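Local coordinates for protein serine protease inhibitor (Thermoanaerobacter tengcongensis, PDB 2PEF) that probably inhibits serine proteases as a member of the serpin family, and is captured here in its latent state, at residues 40-45 against 55-60; 100-105 against 155-160; 233-238 against 366-371. One frame throughout, in Å; residues are numbered along the deposited sequence. Where two conformers were deposited one is given.

Contact 1. Residues 40-45 against 55-60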
loop_
_atom_site.group_PDB
_atom_site.type_symbol
_atom_site.label_atom_id
_atom_site.label_comp_id
_atom_site.label_asym_id
_atom_site.label_seq_id
_atom_site.Cartn_x
_atom_site.Cartn_y
_atom_site.Cartn_z
ATOM N N LEU A 40 1.220 3.443 -7.697
ATOM C CA LEU A 40 1.714 4.756 -8.111
ATOM C C LEU A 40 3.199 4.771 -8.472
ATOM O O LEU A 40 3.585 5.376 -9.472
ATOM C CB LEU A 40 1.380 5.820 -7.068
ATOM C CG LEU A 40 -0.120 6.117 -6.958
ATOM C CD1 LEU A 40 -0.414 6.922 -5.704
ATOM C CD2 LEU A 40 -0.648 6.830 -8.192
ATOM N N ALA A 41 4.022 4.100 -7.669
ATOM C CA ALA A 41 5.454 4.021 -7.937
ATOM C C ALA A 41 5.701 3.271 -9.241
ATOM O O ALA A 41 6.527 3.679 -10.057
ATOM C CB ALA A 41 6.170 3.334 -6.789
ATOM N N LEU A 42 4.963 2.178 -9.431
ATOM C CA LEU A 42 5.134 1.333 -10.604
ATOM C C LEU A 42 4.555 1.968 -11.865
ATOM O O LEU A 42 5.091 1.777 -12.956
ATOM C CB LEU A 42 4.523 -0.049 -10.362
ATOM C CG LEU A 42 5.227 -0.926 -9.317
ATOM C CD1 LEU A 42 4.324 -2.077 -8.890
ATOM C CD2 LEU A 42 6.569 -1.456 -9.827
ATOM N N ALA A 43 3.460 2.711 -11.717
ATOM C CA ALA A 43 2.871 3.407 -12.862
ATOM C C ALA A 43 3.804 4.507 -13.369
ATOM O O ALA A 43 3.977 4.672 -14.588
ATOM C CB ALA A 43 1.507 3.964 -12.505
ATOM N N MET A 44 4.417 5.245 -12.441
ATOM C CA MET A 44 5.446 6.230 -12.797
ATOM C C MET A 44 6.566 5.554 -13.576
ATOM O O MET A 44 6.969 6.028 -14.639
ATOM C CB MET A 44 6.036 6.904 -11.553
ATOM C CG MET A 44 5.174 8.002 -10.946
ATOM S SD MET A 44 6.107 9.075 -9.838
ATOM C CE MET A 44 6.488 7.975 -8.478
ATOM N N THR A 45 7.043 4.432 -13.042
ATOM C CA THR A 45 8.141 3.680 -13.630
ATOM C C THR A 45 7.794 3.195 -15.040
ATOM O O THR A 45 8.639 3.228 -15.931
ATOM C CB THR A 45 8.542 2.479 -12.735
ATOM O OG1 THR A 45 8.792 2.935 -11.400
ATOM C CG2 THR A 45 9.792 1.790 -13.263
ATOM N N ALA A 55 4.711 -3.398 -22.067
ATOM C CA ALA A 55 3.525 -4.245 -22.239
ATOM C C ALA A 55 3.286 -5.137 -21.022
ATOM O O ALA A 55 2.145 -5.306 -20.581
ATOM C CB ALA A 55 3.651 -5.082 -23.503
ATOM N N GLN A 56 4.370 -5.682 -20.471
ATOM C CA GLN A 56 4.305 -6.498 -19.262
ATOM C C GLN A 56 3.870 -5.686 -18.039
ATOM O O GLN A 56 3.053 -6.151 -17.242
ATOM C CB GLN A 56 5.653 -7.167 -18.994
ATOM C CG GLN A 56 6.003 -8.279 -19.965
ATOM C CD GLN A 56 7.432 -8.764 -19.812
ATOM O OE1 GLN A 56 8.125 -8.413 -18.854
ATOM N NE2 GLN A 56 7.881 -9.580 -20.758
ATOM N N MET A 57 4.417 -4.479 -17.895
ATOM C CA MET A 57 4.060 -3.604 -16.777
ATOM C C MET A 57 2.610 -3.131 -16.861
ATOM O O MET A 57 1.889 -3.173 -15.864
ATOM C CB MET A 57 5.013 -2.410 -16.677
ATOM C CG MET A 57 6.405 -2.767 -16.178
ATOM S SD MET A 57 7.413 -1.319 -15.826
ATOM C CE MET A 57 6.812 -0.899 -14.194
ATOM N N GLU A 58 2.188 -2.696 -18.051
ATOM C CA GLU A 58 0.796 -2.299 -18.295
ATOM C C GLU A 58 -0.178 -3.403 -17.883
ATOM O O GLU A 58 -1.183 -3.144 -17.213
ATOM C CB GLU A 58 0.580 -1.956 -19.775
ATOM C CG GLU A 58 1.177 -0.625 -20.217
ATOM C CD GLU A 58 0.958 -0.337 -21.696
ATOM O OE1 GLU A 58 0.650 0.827 -22.028
ATOM O OE2 GLU A 58 1.101 -1.263 -22.530
ATOM N N LYS A 59 0.130 -4.631 -18.297
ATOM C CA LYS A 59 -0.700 -5.795 -18.001
ATOM C C LYS A 59 -0.709 -6.155 -16.515
ATOM O O LYS A 59 -1.750 -6.521 -15.971
ATOM C CB LYS A 59 -0.245 -7.000 -18.830
ATOM C CG LYS A 59 -1.185 -8.187 -18.759
ATOM N N ALA A 60 0.454 -6.065 -15.872
ATOM C CA ALA A 60 0.578 -6.339 -14.439
ATOM C C ALA A 60 -0.246 -5.371 -13.595
ATOM O O ALA A 60 -0.884 -5.772 -12.618
ATOM C CB ALA A 60 2.039 -6.298 -14.013
#

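Contact 2. Residues 100-105 against 155-160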
loop_
_atom_site.group_PDB
_atom_site.type_symbol
_atom_site.label_atom_id
_atom_site.label_comp_id
_atom_site.label_asym_id
_atom_site.label_seq_id
_atom_site.Cartn_x
_atom_site.Cartn_y
_atom_site.Cartn_z
ATOM N N ASN A 100 25.158 13.712 -13.054
ATOM C CA ASN A 100 26.391 13.491 -13.813
ATOM C C ASN A 100 26.303 12.339 -14.808
ATOM O O ASN A 100 26.939 12.374 -15.860
ATOM C CB ASN A 100 27.571 13.254 -12.863
ATOM C CG ASN A 100 28.053 14.529 -12.180
ATOM O OD1 ASN A 100 28.717 14.470 -11.144
ATOM N ND2 ASN A 100 27.727 15.682 -12.758
ATOM N N ASP A 101 25.509 11.325 -14.470
ATOM C CA ASP A 101 25.495 10.072 -15.224
ATOM C C ASP A 101 24.184 9.787 -15.958
ATOM O O ASP A 101 24.113 8.850 -16.760
ATOM C CB ASP A 101 25.849 8.897 -14.299
ATOM C CG ASP A 101 27.293 8.942 -13.808
ATOM O OD1 ASP A 101 28.107 9.718 -14.360
ATOM O OD2 ASP A 101 27.620 8.186 -12.868
ATOM N N PHE A 102 23.156 10.589 -15.692
ATOM C CA PHE A 102 21.840 10.343 -16.274
ATOM C C PHE A 102 21.127 11.601 -16.758
ATOM O O PHE A 102 20.972 12.573 -16.014
ATOM C CB PHE A 102 20.956 9.578 -15.281
ATOM C CG PHE A 102 19.637 9.153 -15.854
ATOM C CD1 PHE A 102 19.540 8.005 -16.632
ATOM C CD2 PHE A 102 18.491 9.903 -15.622
ATOM C CE1 PHE A 102 18.320 7.614 -17.170
ATOM C CE2 PHE A 102 17.270 9.516 -16.155
ATOM C CZ PHE A 102 17.185 8.368 -16.931
ATOM N N MET A 103 20.676 11.555 -18.010
ATOM C CA MET A 103 19.908 12.636 -18.611
ATOM C C MET A 103 18.471 12.174 -18.843
ATOM O O MET A 103 18.208 11.417 -19.782
ATOM C CB MET A 103 20.548 13.082 -19.929
ATOM C CG MET A 103 19.910 14.316 -20.542
ATOM N N PRO A 104 17.536 12.625 -17.985
ATOM C CA PRO A 104 16.135 12.220 -18.115
ATOM C C PRO A 104 15.463 12.820 -19.343
ATOM O O PRO A 104 15.778 13.946 -19.735
ATOM C CB PRO A 104 15.480 12.771 -16.841
ATOM C CG PRO A 104 16.596 13.185 -15.952
ATOM C CD PRO A 104 17.738 13.532 -16.844
ATOM N N SER A 105 14.546 12.057 -19.935
ATOM C CA SER A 105 13.803 12.525 -21.099
ATOM C C SER A 105 12.738 13.537 -20.685
ATOM O O SER A 105 12.070 13.377 -19.662
ATOM C CB SER A 105 13.183 11.351 -21.859
ATOM O OG SER A 105 14.189 10.558 -22.471
ATOM N N GLU A 155 26.208 1.711 -8.891
ATOM C CA GLU A 155 25.495 1.557 -10.160
ATOM C C GLU A 155 24.231 2.415 -10.268
ATOM O O GLU A 155 23.720 2.626 -11.372
ATOM C CB GLU A 155 25.150 0.082 -10.397
ATOM N N ASP A 156 23.742 2.909 -9.129
ATOM C CA ASP A 156 22.477 3.653 -9.053
ATOM C C ASP A 156 22.513 5.003 -9.757
ATOM O O ASP A 156 23.435 5.798 -9.552
ATOM C CB ASP A 156 22.064 3.858 -7.591
ATOM C CG ASP A 156 21.759 2.553 -6.874
ATOM O OD1 ASP A 156 21.604 1.515 -7.548
ATOM O OD2 ASP A 156 21.662 2.574 -5.629
ATOM N N VAL A 157 21.499 5.262 -10.582
ATOM C CA VAL A 157 21.384 6.545 -11.284
ATOM C C VAL A 157 20.001 7.186 -11.159
ATOM O O VAL A 157 19.862 8.394 -11.341
ATOM C CB VAL A 157 21.762 6.449 -12.789
ATOM C CG1 VAL A 157 23.266 6.215 -12.967
ATOM C CG2 VAL A 157 20.948 5.378 -13.490
ATOM N N MET A 158 18.983 6.378 -10.867
ATOM C CA MET A 158 17.628 6.898 -10.683
ATOM C C MET A 158 16.805 6.103 -9.674
ATOM O O MET A 158 16.804 4.874 -9.689
ATOM C CB MET A 158 16.868 6.992 -12.016
ATOM C CG MET A 158 15.499 7.668 -11.872
ATOM S SD MET A 158 14.313 7.341 -13.186
ATOM C CE MET A 158 14.608 8.754 -14.239
ATOM N N TYR A 159 16.112 6.826 -8.796
ATOM C CA TYR A 159 15.126 6.229 -7.909
ATOM C C TYR A 159 13.766 6.867 -8.174
ATOM O O TYR A 159 13.673 8.064 -8.458
ATOM C CB TYR A 159 15.482 6.462 -6.441
ATOM C CG TYR A 159 16.831 5.965 -5.968
ATOM C CD1 TYR A 159 17.562 6.699 -5.036
ATOM C CD2 TYR A 159 17.372 4.762 -6.428
ATOM C CE1 TYR A 159 18.792 6.259 -4.576
ATOM C CE2 TYR A 159 18.607 4.312 -5.972
ATOM C CZ TYR A 159 19.307 5.067 -5.045
ATOM O OH TYR A 159 20.526 4.637 -4.588
ATOM N N LEU A 160 12.717 6.058 -8.062
ATOM C CA LEU A 160 11.346 6.547 -8.092
ATOM C C LEU A 160 10.710 6.141 -6.770
ATOM O O LEU A 160 10.838 4.996 -6.340
ATOM C CB LEU A 160 10.569 5.959 -9.275
ATOM C CG LEU A 160 11.162 6.176 -10.675
ATOM C CD1 LEU A 160 12.161 5.070 -11.045
ATOM C CD2 LEU A 160 10.064 6.251 -11.720
#

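Contact 3. Residues 233-238 against 366-371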
loop_
_atom_site.group_PDB
_atom_site.type_symbol
_atom_site.label_atom_id
_atom_site.label_comp_id
_atom_site.label_asym_id
_atom_site.label_seq_id
_atom_site.Cartn_x
_atom_site.Cartn_y
_atom_site.Cartn_z
ATOM N N ILE A 233 -11.073 -22.739 8.488
ATOM C CA ILE A 233 -10.141 -22.281 7.456
ATOM C C ILE A 233 -8.968 -21.558 8.105
ATOM O O ILE A 233 -9.137 -20.909 9.133
ATOM C CB ILE A 233 -10.840 -21.370 6.405
ATOM C CG1 ILE A 233 -10.056 -21.348 5.085
ATOM C CG2 ILE A 233 -11.058 -19.951 6.945
ATOM C CD1 ILE A 233 -10.872 -20.885 3.891
ATOM N N SER A 234 -7.784 -21.674 7.507
ATOM C CA SER A 234 -6.625 -20.922 7.986
ATOM C C SER A 234 -6.624 -19.505 7.414
ATOM O O SER A 234 -7.317 -19.219 6.435
ATOM C CB SER A 234 -5.334 -21.639 7.597
ATOM O OG SER A 234 -5.111 -21.536 6.206
ATOM N N VAL A 235 -5.846 -18.618 8.031
ATOM C CA VAL A 235 -5.665 -17.259 7.512
ATOM C C VAL A 235 -5.122 -17.294 6.080
ATOM O O VAL A 235 -5.621 -16.577 5.210
ATOM C CB VAL A 235 -4.763 -16.408 8.447
ATOM C CG1 VAL A 235 -4.140 -15.213 7.717
ATOM C CG2 VAL A 235 -5.572 -15.925 9.636
ATOM N N ASN A 236 -4.131 -18.152 5.837
ATOM C CA ASN A 236 -3.496 -18.243 4.526
ATOM C C ASN A 236 -4.399 -18.837 3.452
ATOM O O ASN A 236 -4.380 -18.390 2.308
ATOM C CB ASN A 236 -2.172 -19.012 4.605
ATOM C CG ASN A 236 -1.053 -18.179 5.200
ATOM O OD1 ASN A 236 -1.189 -16.964 5.369
ATOM N ND2 ASN A 236 0.059 -18.825 5.521
ATOM N N GLU A 237 -5.197 -19.833 3.826
ATOM C CA GLU A 237 -6.133 -20.429 2.882
ATOM C C GLU A 237 -7.267 -19.458 2.586
ATOM O O GLU A 237 -7.706 -19.348 1.446
ATOM C CB GLU A 237 -6.683 -21.765 3.380
ATOM C CG GLU A 237 -7.629 -22.464 2.394
ATOM C CD GLU A 237 -7.044 -22.628 0.992
ATOM O OE1 GLU A 237 -5.914 -23.148 0.862
ATOM O OE2 GLU A 237 -7.725 -22.235 0.018
ATOM N N TYR A 238 -7.736 -18.741 3.603
ATOM C CA TYR A 238 -8.743 -17.714 3.351
ATOM C C TYR A 238 -8.232 -16.662 2.362
ATOM O O TYR A 238 -8.941 -16.273 1.432
ATOM C CB TYR A 238 -9.230 -17.049 4.648
ATOM C CG TYR A 238 -10.223 -15.952 4.354
ATOM C CD1 TYR A 238 -11.573 -16.238 4.157
ATOM C CD2 TYR A 238 -9.799 -14.628 4.218
ATOM C CE1 TYR A 238 -12.478 -15.225 3.850
ATOM C CE2 TYR A 238 -10.688 -13.622 3.910
ATOM C CZ TYR A 238 -12.023 -13.923 3.729
ATOM O OH TYR A 238 -12.898 -12.912 3.424
ATOM N N ILE A 366 -4.106 -2.786 3.168
ATOM C CA ILE A 366 -4.662 -4.111 3.458
ATOM C C ILE A 366 -3.604 -4.951 4.180
ATOM O O ILE A 366 -2.424 -4.925 3.822
ATOM C CB ILE A 366 -5.243 -4.805 2.184
ATOM C CG1 ILE A 366 -5.942 -6.122 2.543
ATOM C CG2 ILE A 366 -4.166 -5.000 1.111
ATOM C CD1 ILE A 366 -6.890 -6.637 1.457
ATOM N N GLY A 367 -4.020 -5.662 5.221
ATOM C CA GLY A 367 -3.061 -6.385 6.048
ATOM C C GLY A 367 -3.615 -7.493 6.910
ATOM O O GLY A 367 -4.798 -7.827 6.841
ATOM N N THR A 368 -2.732 -8.068 7.720
ATOM C CA THR A 368 -3.095 -9.159 8.613
ATOM C C THR A 368 -2.598 -8.851 10.009
ATOM O O THR A 368 -1.524 -8.270 10.177
ATOM C CB THR A 368 -2.471 -10.502 8.172
ATOM O OG1 THR A 368 -1.053 -10.350 8.026
ATOM C CG2 THR A 368 -3.060 -10.974 6.850
ATOM N N VAL A 369 -3.388 -9.226 11.010
ATOM C CA VAL A 369 -2.922 -9.161 12.383
ATOM C C VAL A 369 -2.887 -10.583 12.923
ATOM O O VAL A 369 -3.929 -11.166 13.234
ATOM C CB VAL A 369 -3.799 -8.252 13.272
ATOM C CG1 VAL A 369 -3.342 -8.331 14.737
ATOM C CG2 VAL A 369 -3.752 -6.815 12.776
ATOM N N LEU A 370 -1.680 -11.137 12.992
ATOM C CA LEU A 370 -1.468 -12.487 13.508
ATOM C C LEU A 370 -1.043 -12.413 14.967
ATOM O O LEU A 370 -1.296 -13.332 15.747
ATOM C CB LEU A 370 -0.397 -13.226 12.690
ATOM C CG LEU A 370 -0.535 -13.316 11.163
ATOM C CD1 LEU A 370 0.593 -14.153 10.576
ATOM C CD2 LEU A 370 -1.884 -13.894 10.766
ATOM N N SER A 371 -0.395 -11.309 15.327
ATOM C CA SER A 371 0.156 -11.138 16.667
ATOM C C SER A 371 0.039 -9.702 17.160
ATOM O O SER A 371 -0.181 -8.779 16.374
ATOM C CB SER A 371 1.622 -11.581 16.700
ATOM O OG SER A 371 1.736 -12.987 16.572
#

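Contact 1. Residues 40-45 against 55-60
Met57 reaches from helix 51-62 to helix 35-46 and meets Leu42 and Thr45, the three residues that carry this contact. Between side chains the contact is apolar and made almost wholly by one methyl group. Met57 runs extended through chi2 (-171°) and then bends at chi3 (82°), which turns CE onto the other helix. There CE sits 4.1 Å from both CB and CG2 of Thr45, the two side chains crossing at about a right angle. Leu42 points at the facing helix and offers CD2 as a looser neighbour, 4.4 Å from Met57 CE. The closest approach is to backbone: Met57 CE lies 3.4 Å from Leu42 O, so the thioether's end methyl rests against a carbonyl oxygen as well as hydrocarbon. The helix backbones stay 8.0 Å apart between Leu42 CA and Met57 CA, and no hydrogen bond crosses between them.

The polar interactions run within helix 35-46. Thr45 OG1, beside its own backbone N, donates to Ala41 O at 2.7 Å, tilted 31° from the carbonyl plane. Thr45 N donates to the same oxygen from the opposite face, so Ala41 O is gripped twice, and the OG1 bond holds the side chain's rotation, with CG2 turned to Met57. With an alanine at Thr45, the Met57 methyl would probably face a gap and Ala41 O would be left with a single donor from this residue, the backbone N.

All three residues are buried. Behind them Ala43 packs on Leu70 and Leu74 of helix 67-80, while Met44 packs on Ile112 and Tyr116 of helix 106-116. Met44 also touches Leu160 of strand 158-169, and on the far helix Gln56 OE1 accepts from Thr284 N and Asp285 N, so the pair is held between helices, a strand and a loop.

Contact 2. Residues 100-105 against 155-160
Phe102 and Met158 both carry CG anti to the backbone N (chi1 -174° in each), which sends the ring and the thioether chain into the space between their two segments. A bend at chi3 of Met158 (-94°) then brings its methyl obliquely to the ring: CE lies 3.4 Å from Phe102 CE2 and 3.7 Å from Phe102 CZ. The sulfur stands farther back, with Met158 SD 5.4 Å from the ring centroid and 39° off the ring normal, an oblique Met-aromatic contact led by the methyl.

Val157 fills the other end. Its CB meets Phe102 CB at 4.1 Å, and CG1 packs against Asp101 CB at 4.0 Å. The carboxylate of Asp101 forms a salt bridge with Lys98, so this aspartate contributes only its methylene here. Beyond Met158 the chain is braced by Tyr159 OH, which donates to Asp156 OD2 at 2.6 Å; that oxygen also accepts from Asp153 N.

No hydrogen bond joins the two segments. Strand 102-104 pairs with 298-300, whereas 158-169 pairs with 87-98, and Phe97 and Leu305 also pack on Phe102. The contact thus packs the short strand 102-104 at the end of the serpin central sheet where strand 158-169 begins; strand 322-331, lying between 158-169 and 310-318, has the placing expected of the inserted reactive-centre loop in a latent serpin.

Contact 3. Residues 233-238 against 366-371
Val235 lays CG1 against Leu370 CD2, 4.0 Å away, where the first turn of helix 235-241 rests on strand 362-372. This is the helix-on-sheet packing of the serpin fold: the strand is paired with 345-357 on one edge and with the short strand 32-33 on the other, and the helix follows strand 222-229, which pairs with 345-357 in turn.

The contact is small and purely apolar, burying 84 Å² with half of it on Val235. CG1 of this valine is anti to its own backbone N (chi1 159°), which directs the branch to the strand. Leu370 comes in obliquely to it, presenting one of its two methyls. Two residues back on the same face of the strand, Thr368 adds CG2, at 4.5 Å from Val235 CG1. The threonine thus splits its branches: the methyl meets the helix, while OG1 is hydrogen-bonded to Ser31 N. Val369, between these two, packs instead on Leu347, Phe351 and Phe353.

Asn30 OD1 accepts from both Leu370 N and Ser371 N. Pro350 of strand 345-357 also touches Val235, so the valine bridges two neighbouring strands.

The helix end that brings Val235 to the sheet is closed by an N-cap. Tyr238 N donates to Ser234 O as the first backbone bond of the turn, and Ser234, the N-cap residue, accepts with OG from Glu237 N at 2.9 Å, with an angle of 157° at the hydrogen.

In the fold
From the N terminus, contact 1 closes first, a short connection between the consecutive helices 35-46 and 51-62. Contact 2 opens later and spans 49 residues, including helices 106-116 and 127-140, before strand 158-169 returns to 100-105. Contact 3 closes the longest loop, bringing the C-terminal strand 362-372 to the helix 235-241 from 127 residues earlier. The three follow in series, none nested or crossing. Contacts 1 and 2 touch, Thr45 OG1 lying 3.6 Å from Leu160 CD2, which joins the helical cluster to strand 158-169. Contact 3 lies across the chain's centre from contact 2, their nearest atoms about 19 Å apart.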